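Local structure of paraflagellar rod component (Trypanosoma brucei, 2Q0X) at residues E74-G78 with D90-V94; H87-A91 with Q120-L125; V94-G99 with L125-H131. The protein is of unknown function but adopts the alpha/beta hydrolase fold and is named as a component of the paraflagellar rod. One frame throughout, in Å; residues are numbered along the deposited sequence.

Contact 1: E74-G78 with D90-V94; sequences EVPSG and DAEDV
Asp90 OD1 is gripped by two donors: the backbone N of Ser77, at 3.2 Å, and Gln85 NE2 from the loop just ahead of the helix. The bond from Ser77 N is bent, with an angle of 140° at the hydrogen, and it uses the syn lone pair of OD1. The other oxygen, Asp90 OD2, faces the Ser77 hydroxyl, whose OG lies between its own backbone N and carbonyl carbon, a torsion (chi1 64°) that keeps OG close to its own amide, with both turned to the carboxylate. This second bond is modelled at an implausibly short length, and its detail is doubtful. Arg191 NH1 forms a salt bridge with OD2 and a hydrogen bond with Ser77 OG, which would help hold the carboxylate in this buried place.

Around the polar pair the fit is close. Val75 CG1 touches the carboxylate at OD2, its side chain crossing that of Asp90 at about a right angle. The ring of Pro76 slides past both acidic side chains in the opposite direction, its CD 3.4 Å from Asp90 OD1 and its CG 3.4 Å from Asp93 OD2. Gln85 NE2 also binds Asp93 OD2, and thus ties together two carboxylates one helical turn apart.

The loop itself makes a short 3-10 turn, closed by Gly78 N on Val75 O at 2.9 Å, and the backbone of Gly78 goes on to hydrogen-bond the second subunit. The contact folds the start of the connection leaving strand 69-73 back onto helix 87-104, within the strand-to-helix half of a beta-alpha-beta crossover of the alpha/beta hydrolase fold.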
loop_
_atom_site.group_PDB
_atom_site.type_symbol
_atom_site.label_atom_id
_atom_site.label_comp_id
_atom_site.label_asym_id
_atom_site.label_seq_id
_atom_site.Cartn_x
_atom_site.Cartn_y
_atom_site.Cartn_z
ATOM N N GLU A 74 -3.820 5.558 -2.435
ATOM C CA GLU A 74 -3.251 4.342 -3.003
ATOM C C GLU A 74 -4.347 3.479 -3.596
ATOM O O GLU A 74 -5.296 3.124 -2.911
ATOM C CB GLU A 74 -2.423 3.587 -1.962
ATOM C CG GLU A 74 -1.067 4.243 -1.749
ATOM C CD GLU A 74 -0.276 3.651 -0.577
ATOM O OE1 GLU A 74 0.963 3.933 -0.520
ATOM O OE2 GLU A 74 -0.905 2.926 0.268
ATOM N N VAL A 75 -4.202 3.165 -4.877
ATOM C CA VAL A 75 -5.092 2.234 -5.591
ATOM C C VAL A 75 -5.235 0.934 -4.799
ATOM O O VAL A 75 -4.238 0.291 -4.523
ATOM C CB VAL A 75 -4.524 1.861 -6.997
ATOM C CG1 VAL A 75 -5.519 1.020 -7.767
ATOM C CG2 VAL A 75 -4.241 3.057 -7.779
ATOM N N PRO A 76 -6.481 0.544 -4.443
ATOM C CA PRO A 76 -6.724 -0.670 -3.643
ATOM C C PRO A 76 -6.152 -1.964 -4.245
ATOM O O PRO A 76 -5.710 -2.845 -3.510
ATOM C CB PRO A 76 -8.250 -0.759 -3.598
ATOM C CG PRO A 76 -8.726 0.622 -3.862
ATOM C CD PRO A 76 -7.728 1.264 -4.749
ATOM N N SER A 77 -6.202 -2.066 -5.573
ATOM C CA SER A 77 -5.673 -3.203 -6.304
ATOM C C SER A 77 -4.147 -3.256 -6.285
ATOM O O SER A 77 -3.570 -4.227 -6.746
ATOM C CB SER A 77 -6.163 -3.173 -7.758
ATOM O OG SER A 77 -5.654 -2.032 -8.417
ATOM N N GLY A 78 -3.504 -2.212 -5.770
ATOM C CA GLY A 78 -2.074 -2.233 -5.517
ATOM C C GLY A 78 -1.716 -3.111 -4.324
ATOM O O GLY A 78 -0.562 -3.455 -4.149
ATOM N N ASP A 90 -11.790 -0.429 -8.894
ATOM C CA ASP A 90 -10.827 0.589 -8.464
ATOM C C ASP A 90 -11.370 2.003 -8.731
ATOM O O ASP A 90 -11.322 2.856 -7.849
ATOM C CB ASP A 90 -9.494 0.447 -9.226
ATOM C CG ASP A 90 -8.463 -0.447 -8.516
ATOM O OD1 ASP A 90 -8.617 -0.833 -7.340
ATOM O OD2 ASP A 90 -7.444 -0.745 -9.179
ATOM N N ALA A 91 -11.846 2.223 -9.967
ATOM C CA ALA A 91 -12.474 3.481 -10.398
ATOM C C ALA A 91 -13.613 3.895 -9.485
ATOM O O ALA A 91 -13.678 5.041 -9.047
ATOM C CB ALA A 91 -13.011 3.345 -11.832
ATOM N N GLU A 92 -14.488 2.940 -9.210
ATOM C CA GLU A 92 -15.595 3.129 -8.295
ATOM C C GLU A 92 -15.146 3.562 -6.899
ATOM O O GLU A 92 -15.709 4.489 -6.335
ATOM C CB GLU A 92 -16.438 1.854 -8.213
ATOM C CG GLU A 92 -17.658 2.012 -7.339
ATOM C CD GLU A 92 -18.647 0.890 -7.502
ATOM O OE1 GLU A 92 -18.211 -0.284 -7.659
ATOM O OE2 GLU A 92 -19.867 1.180 -7.441
ATOM N N ASP A 93 -14.139 2.884 -6.347
ATOM C CA ASP A 93 -13.527 3.294 -5.076
ATOM C C ASP A 93 -12.982 4.718 -5.123
ATOM O O ASP A 93 -13.179 5.485 -4.190
ATOM C CB ASP A 93 -12.381 2.346 -4.692
ATOM C CG ASP A 93 -12.850 0.944 -4.432
ATOM O OD1 ASP A 93 -14.034 0.758 -4.134
ATOM O OD2 ASP A 93 -12.032 0.025 -4.551
ATOM N N VAL A 94 -12.306 5.070 -6.207
ATOM C CA VAL A 94 -11.848 6.452 -6.413
ATOM C C VAL A 94 -13.006 7.460 -6.495
ATOM O O VAL A 94 -12.907 8.565 -5.935
ATOM C CB VAL A 94 -10.889 6.568 -7.619
ATOM C CG1 VAL A 94 -10.447 8.028 -7.819
ATOM C CG2 VAL A 94 -9.618 5.651 -7.388
#

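Contact 2: H87-A91 with Q120-L125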
loop_
_atom_site.group_PDB
_atom_site.type_symbol
_atom_site.label_atom_id
_atom_site.label_comp_id
_atom_site.label_asym_id
_atom_site.label_seq_id
_atom_site.Cartn_x
_atom_site.Cartn_y
_atom_site.Cartn_z
ATOM N N HIS A 87 -10.453 -2.884 -13.011
ATOM C CA HIS A 87 -10.284 -1.438 -13.096
ATOM C C HIS A 87 -11.578 -0.669 -12.844
ATOM O O HIS A 87 -11.535 0.455 -12.354
ATOM C CB HIS A 87 -9.600 -1.012 -14.416
ATOM C CG HIS A 87 -10.534 -0.802 -15.565
ATOM N ND1 HIS A 87 -11.091 -1.844 -16.275
ATOM C CD2 HIS A 87 -10.977 0.333 -16.154
ATOM C CE1 HIS A 87 -11.868 -1.358 -17.226
ATOM N NE2 HIS A 87 -11.808 -0.040 -17.179
ATOM N N ALA A 88 -12.718 -1.274 -13.162
ATOM C CA ALA A 88 -14.011 -0.633 -12.908
ATOM C C ALA A 88 -14.263 -0.457 -11.404
ATOM O O ALA A 88 -14.836 0.544 -10.979
ATOM C CB ALA A 88 -15.162 -1.432 -13.567
ATOM N N HIS A 89 -13.831 -1.435 -10.605
ATOM C CA HIS A 89 -14.031 -1.379 -9.160
ATOM C C HIS A 89 -13.057 -0.429 -8.477
ATOM O O HIS A 89 -13.463 0.299 -7.588
ATOM C CB HIS A 89 -13.976 -2.775 -8.554
ATOM C CG HIS A 89 -15.154 -3.630 -8.919
ATOM N ND1 HIS A 89 -15.359 -4.097 -10.199
ATOM C CD2 HIS A 89 -16.181 -4.106 -8.175
ATOM C CE1 HIS A 89 -16.470 -4.816 -10.230
ATOM N NE2 HIS A 89 -16.986 -4.839 -9.014
ATOM N N ASP A 90 -11.790 -0.429 -8.894
ATOM C CA ASP A 90 -10.827 0.589 -8.464
ATOM C C ASP A 90 -11.370 2.003 -8.731
ATOM O O ASP A 90 -11.322 2.856 -7.849
ATOM C CB ASP A 90 -9.494 0.447 -9.226
ATOM C CG ASP A 90 -8.463 -0.447 -8.516
ATOM O OD1 ASP A 90 -8.617 -0.833 -7.340
ATOM O OD2 ASP A 90 -7.444 -0.745 -9.179
ATOM N N ALA A 91 -11.846 2.223 -9.967
ATOM C CA ALA A 91 -12.474 3.481 -10.398
ATOM C C ALA A 91 -13.613 3.895 -9.485
ATOM O O ALA A 91 -13.678 5.041 -9.047
ATOM C CB ALA A 91 -13.011 3.345 -11.832
ATOM N N GLN A 120 -5.811 4.209 -16.462
ATOM C CA GLN A 120 -6.907 3.284 -16.740
ATOM C C GLN A 120 -8.157 3.621 -15.938
ATOM O O GLN A 120 -9.297 3.467 -16.422
ATOM C CB GLN A 120 -6.500 1.869 -16.361
ATOM C CG GLN A 120 -7.489 0.788 -16.833
ATOM C CD GLN A 120 -7.029 -0.607 -16.561
ATOM O OE1 GLN A 120 -6.287 -0.851 -15.614
ATOM N NE2 GLN A 120 -7.496 -1.561 -17.380
ATOM N N LEU A 121 -7.939 4.008 -14.682
ATOM C CA LEU A 121 -9.029 4.338 -13.790
ATOM C C LEU A 121 -9.687 5.653 -14.186
ATOM O O LEU A 121 -10.883 5.811 -14.030
ATOM C CB LEU A 121 -8.537 4.396 -12.342
ATOM C CG LEU A 121 -7.789 3.156 -11.820
ATOM C CD1 LEU A 121 -7.673 3.235 -10.300
ATOM C CD2 LEU A 121 -8.454 1.855 -12.256
ATOM N N VAL A 122 -8.902 6.599 -14.695
ATOM C CA VAL A 122 -9.426 7.902 -15.015
ATOM C C VAL A 122 -10.413 7.820 -16.180
ATOM O O VAL A 122 -11.453 8.466 -16.124
ATOM C CB VAL A 122 -8.298 8.934 -15.266
ATOM C CG1 VAL A 122 -8.852 10.250 -15.862
ATOM C CG2 VAL A 122 -7.543 9.210 -13.967
ATOM N N PHE A 123 -10.110 7.017 -17.211
ATOM C CA PHE A 123 -10.998 6.915 -18.369
ATOM C C PHE A 123 -12.329 6.292 -17.972
ATOM O O PHE A 123 -13.398 6.769 -18.382
ATOM C CB PHE A 123 -10.354 6.150 -19.537
ATOM C CG PHE A 123 -9.249 6.918 -20.226
ATOM C CD1 PHE A 123 -9.544 8.034 -20.997
ATOM C CD2 PHE A 123 -7.911 6.539 -20.082
ATOM C CE1 PHE A 123 -8.539 8.748 -21.629
ATOM C CE2 PHE A 123 -6.904 7.251 -20.714
ATOM C CZ PHE A 123 -7.216 8.353 -21.489
ATOM N N GLU A 124 -12.246 5.250 -17.145
ATOM C CA GLU A 124 -13.407 4.589 -16.556
ATOM C C GLU A 124 -14.220 5.529 -15.659
ATOM O O GLU A 124 -15.455 5.582 -15.751
ATOM C CB GLU A 124 -12.928 3.370 -15.768
ATOM C CG GLU A 124 -14.011 2.499 -15.221
ATOM C CD GLU A 124 -14.885 1.884 -16.291
ATOM O OE1 GLU A 124 -14.387 1.604 -17.420
ATOM O OE2 GLU A 124 -16.079 1.672 -15.982
ATOM N N LEU A 125 -13.522 6.280 -14.810
ATOM C CA LEU A 125 -14.147 7.301 -13.966
ATOM C C LEU A 125 -14.914 8.314 -14.791
ATOM O O LEU A 125 -16.077 8.537 -14.547
ATOM C CB LEU A 125 -13.112 8.066 -13.115
ATOM C CG LEU A 125 -12.927 7.637 -11.655
ATOM C CD1 LEU A 125 -11.815 8.449 -10.964
ATOM C CD2 LEU A 125 -14.210 7.784 -10.922
#
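The imidazole of His87 carries the side-chain amide of Gln120 over one face, the two planes only 8° apart, with Gln120 NE2 3.6 Å from His87 CG. The Glu124 carboxylate comes to the same ring obliquely, its plane almost perpendicular at 89°, and Glu124 OE1 takes a weak, bent hydrogen bond from His87 NE2 at 3.1 Å. A bend at chi2 of Glu124 turns its carboxylate back to the imidazole, whereas the Gln120 chain is extended past CG and carries its amide across the ring. Outside the pair of helices, Gln120 OE1 accepts from Arg191 NH2 and Gln120 NE2 gives a weak bond to Gly195 O, which together would fix the amide's rotation.

Away from the ring, Leu121 and Ala91 supply aliphatic packing. Both methyls of Leu121 press on Asp90 CB from the same side, each at 3.5 Å, and Leu121 CD2 also rests 3.4 Å from the carbonyl O of His87. One turn along, Ala91 CB sits against Glu124 CG at 3.6 Å, and Leu125 CD2 touches the carbonyl O of Ala91 at 3.4 Å. The axes of the two short segments approach to 8.6 Å and cross at -74°, with the small Ala91 at the meeting point.

Helix 119-128 follows the turn after strand 110-115, where alpha/beta hydrolases have their nucleophile elbow; the contact thus pairs that helix with the start of its neighbour in the fold.

Contact 3: V94-G99 with L125-H131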
loop_
_atom_site.group_PDB
_atom_site.type_symbol
_atom_site.label_atom_id
_atom_site.label_comp_id
_atom_site.label_asym_id
_atom_site.label_seq_id
_atom_site.Cartn_x
_atom_site.Cartn_y
_atom_site.Cartn_z
ATOM N N VAL A 94 -12.306 5.070 -6.207
ATOM C CA VAL A 94 -11.848 6.452 -6.413
ATOM C C VAL A 94 -13.006 7.460 -6.495
ATOM O O VAL A 94 -12.907 8.565 -5.935
ATOM C CB VAL A 94 -10.889 6.568 -7.619
ATOM C CG1 VAL A 94 -10.447 8.028 -7.819
ATOM C CG2 VAL A 94 -9.618 5.651 -7.388
ATOM N N ASP A 95 -14.108 7.069 -7.150
ATOM C CA ASP A 95 -15.291 7.933 -7.246
ATOM C C ASP A 95 -15.944 8.202 -5.895
ATOM O O ASP A 95 -16.393 9.311 -5.623
ATOM C CB ASP A 95 -16.318 7.349 -8.208
ATOM C CG ASP A 95 -17.177 8.425 -8.853
ATOM O OD1 ASP A 95 -16.625 9.507 -9.190
ATOM O OD2 ASP A 95 -18.398 8.189 -8.995
ATOM N N ASP A 96 -15.977 7.173 -5.055
ATOM C CA ASP A 96 -16.391 7.299 -3.657
ATOM C C ASP A 96 -15.513 8.302 -2.886
ATOM O O ASP A 96 -16.004 9.060 -2.055
ATOM C CB ASP A 96 -16.351 5.927 -2.949
ATOM C CG ASP A 96 -17.316 4.892 -3.574
ATOM O OD1 ASP A 96 -18.268 5.308 -4.286
ATOM O OD2 ASP A 96 -17.124 3.660 -3.345
ATOM N N LEU A 97 -14.211 8.305 -3.142
ATOM C CA LEU A 97 -13.331 9.291 -2.506
ATOM C C LEU A 97 -13.646 10.706 -3.017
ATOM O O LEU A 97 -13.740 11.646 -2.231
ATOM C CB LEU A 97 -11.853 8.941 -2.735
ATOM C CG LEU A 97 -10.847 9.970 -2.217
ATOM C CD1 LEU A 97 -11.132 10.308 -0.723
ATOM C CD2 LEU A 97 -9.374 9.551 -2.488
ATOM N N ILE A 98 -13.824 10.847 -4.327
ATOM C CA ILE A 98 -14.223 12.130 -4.898
ATOM C C ILE A 98 -15.480 12.677 -4.203
ATOM O O ILE A 98 -15.508 13.833 -3.788
ATOM C CB ILE A 98 -14.416 12.058 -6.422
ATOM C CG1 ILE A 98 -13.074 11.765 -7.109
ATOM C CG2 ILE A 98 -15.015 13.374 -6.972
ATOM C CD1 ILE A 98 -13.199 11.478 -8.637
ATOM N N GLY A 99 -16.506 11.838 -4.065
ATOM C CA GLY A 99 -17.678 12.183 -3.298
ATOM C C GLY A 99 -17.413 12.659 -1.877
ATOM O O GLY A 99 -17.996 13.662 -1.421
ATOM N N LEU A 125 -13.522 6.280 -14.810
ATOM C CA LEU A 125 -14.147 7.301 -13.966
ATOM C C LEU A 125 -14.914 8.314 -14.791
ATOM O O LEU A 125 -16.077 8.537 -14.547
ATOM C CB LEU A 125 -13.112 8.066 -13.115
ATOM C CG LEU A 125 -12.927 7.637 -11.655
ATOM C CD1 LEU A 125 -11.815 8.449 -10.964
ATOM C CD2 LEU A 125 -14.210 7.784 -10.922
ATOM N N LEU A 126 -14.229 8.936 -15.743
ATOM C CA LEU A 126 -14.784 10.021 -16.552
ATOM C C LEU A 126 -16.039 9.645 -17.358
ATOM O O LEU A 126 -16.869 10.505 -17.626
ATOM C CB LEU A 126 -13.712 10.606 -17.480
ATOM C CG LEU A 126 -12.899 11.751 -16.862
ATOM C CD1 LEU A 126 -12.391 11.414 -15.504
ATOM C CD2 LEU A 126 -11.742 12.087 -17.733
ATOM N N GLU A 127 -16.191 8.372 -17.714
ATOM C CA GLU A 127 -17.390 7.920 -18.381
ATOM C C GLU A 127 -18.518 7.551 -17.414
ATOM O O GLU A 127 -19.678 7.668 -17.782
ATOM C CB GLU A 127 -17.096 6.790 -19.379
ATOM C CG GLU A 127 -16.713 5.426 -18.802
ATOM C CD GLU A 127 -16.715 4.306 -19.874
ATOM O OE1 GLU A 127 -17.086 3.133 -19.543
ATOM O OE2 GLU A 127 -16.345 4.606 -21.045
ATOM N N ASN A 128 -18.194 7.152 -16.182
ATOM C CA ASN A 128 -19.200 6.652 -15.233
ATOM C C ASN A 128 -19.329 7.404 -13.891
ATOM O O ASN A 128 -20.135 7.004 -13.048
ATOM C CB ASN A 128 -18.919 5.170 -14.925
ATOM C CG ASN A 128 -19.171 4.257 -16.124
ATOM O OD1 ASN A 128 -20.233 4.300 -16.749
ATOM N ND2 ASN A 128 -18.181 3.428 -16.449
ATOM N N SER A 129 -18.549 8.462 -13.667
ATOM C CA SER A 129 -18.577 9.135 -12.367
ATOM C C SER A 129 -19.971 9.673 -11.987
ATOM O O SER A 129 -20.708 10.170 -12.837
ATOM C CB SER A 129 -17.588 10.293 -12.326
ATOM O OG SER A 129 -17.570 10.912 -11.049
ATOM N N ALA A 130 -20.311 9.578 -10.704
ATOM C CA ALA A 130 -21.474 10.276 -10.161
ATOM C C ALA A 130 -21.172 11.751 -9.926
ATOM O O ALA A 130 -22.036 12.467 -9.441
ATOM C CB ALA A 130 -21.927 9.625 -8.845
ATOM N N HIS A 131 -19.943 12.188 -10.259
ATOM C CA HIS A 131 -19.423 13.496 -9.878
ATOM C C HIS A 131 -18.756 14.235 -11.029
ATOM O O HIS A 131 -17.940 15.128 -10.804
ATOM C CB HIS A 131 -18.423 13.339 -8.721
ATOM C CG HIS A 131 -18.961 12.549 -7.562
ATOM N ND1 HIS A 131 -18.503 11.291 -7.239
ATOM C CD2 HIS A 131 -19.932 12.830 -6.671
ATOM C CE1 HIS A 131 -19.163 10.841 -6.187
ATOM N NE2 HIS A 131 -20.042 11.754 -5.828
#
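An ST turn at the end of helix 119-128, in which Ser129 OG accepts from the backbone N of His131 at 2.8 Å, is clasped by the carboxylate of Asp95 on helix 87-104. Asp95 OD1 takes two bonds: a short one from Ser129 OG at 2.5 Å, arriving on the syn side but 23° out of the carboxylate plane, and a weak one from His131 ND1 at 3.2 Å. The latter is nearly straight, and OD1 lies in the plane of the imidazole at its edge, although carboxylate and ring are turned 55° against each other. Asp95 OD2 receives Ala130 N on its syn lone pair at 2.9 Å. One side chain thus holds three consecutive residues just where the chain leaves the helix. With Asp95 CG anti to the backbone N (chi1 -152°), the carboxylate is carried out from its own helix to this turn.

The His131 ring is covered on both sides. Gly99 CA makes a CH-pi contact over one face, 3.8 Å from the ring centroid, while Ala130 CB lies above the centre of the opposite face. Ile98 CG2 packs on His131 CB at 3.8 Å, the two side chains sliding past each other in opposite directions. Farther in, Val94 CG1 presses on Leu125 CD1 at a tight 3.5 Å, and Ile98 meets the same leucine tip to tip.

Beneath this layer lies the sheet: Leu125 rests on Leu112 of strand 110-115, and both Ile98 and Ser129 touch Ile135 of strand 135-143, the strand that the turn leads into.

Helix 87-104 takes part in all three contacts. Contacts 1 and 2 share Asp90 and Ala91, with centres about 8 Å apart; contacts 2 and 3 share Leu125, their centres about 9 Å apart, while those of contacts 1 and 3 are about 11 Å apart. Leu121 CD1 joins the first two, 4.0 Å from Val75 CG1, and also lies 4.3 Å from Val94 CG2. Arg191 links contacts 1 and 2 by polar bonds, reaching Asp90, Ser77 and Gln120. Contact 2 is the one beside the turn where a nucleophile would stand in a related hydrolase, whereas contact 3 secures the far end of helix 119-128.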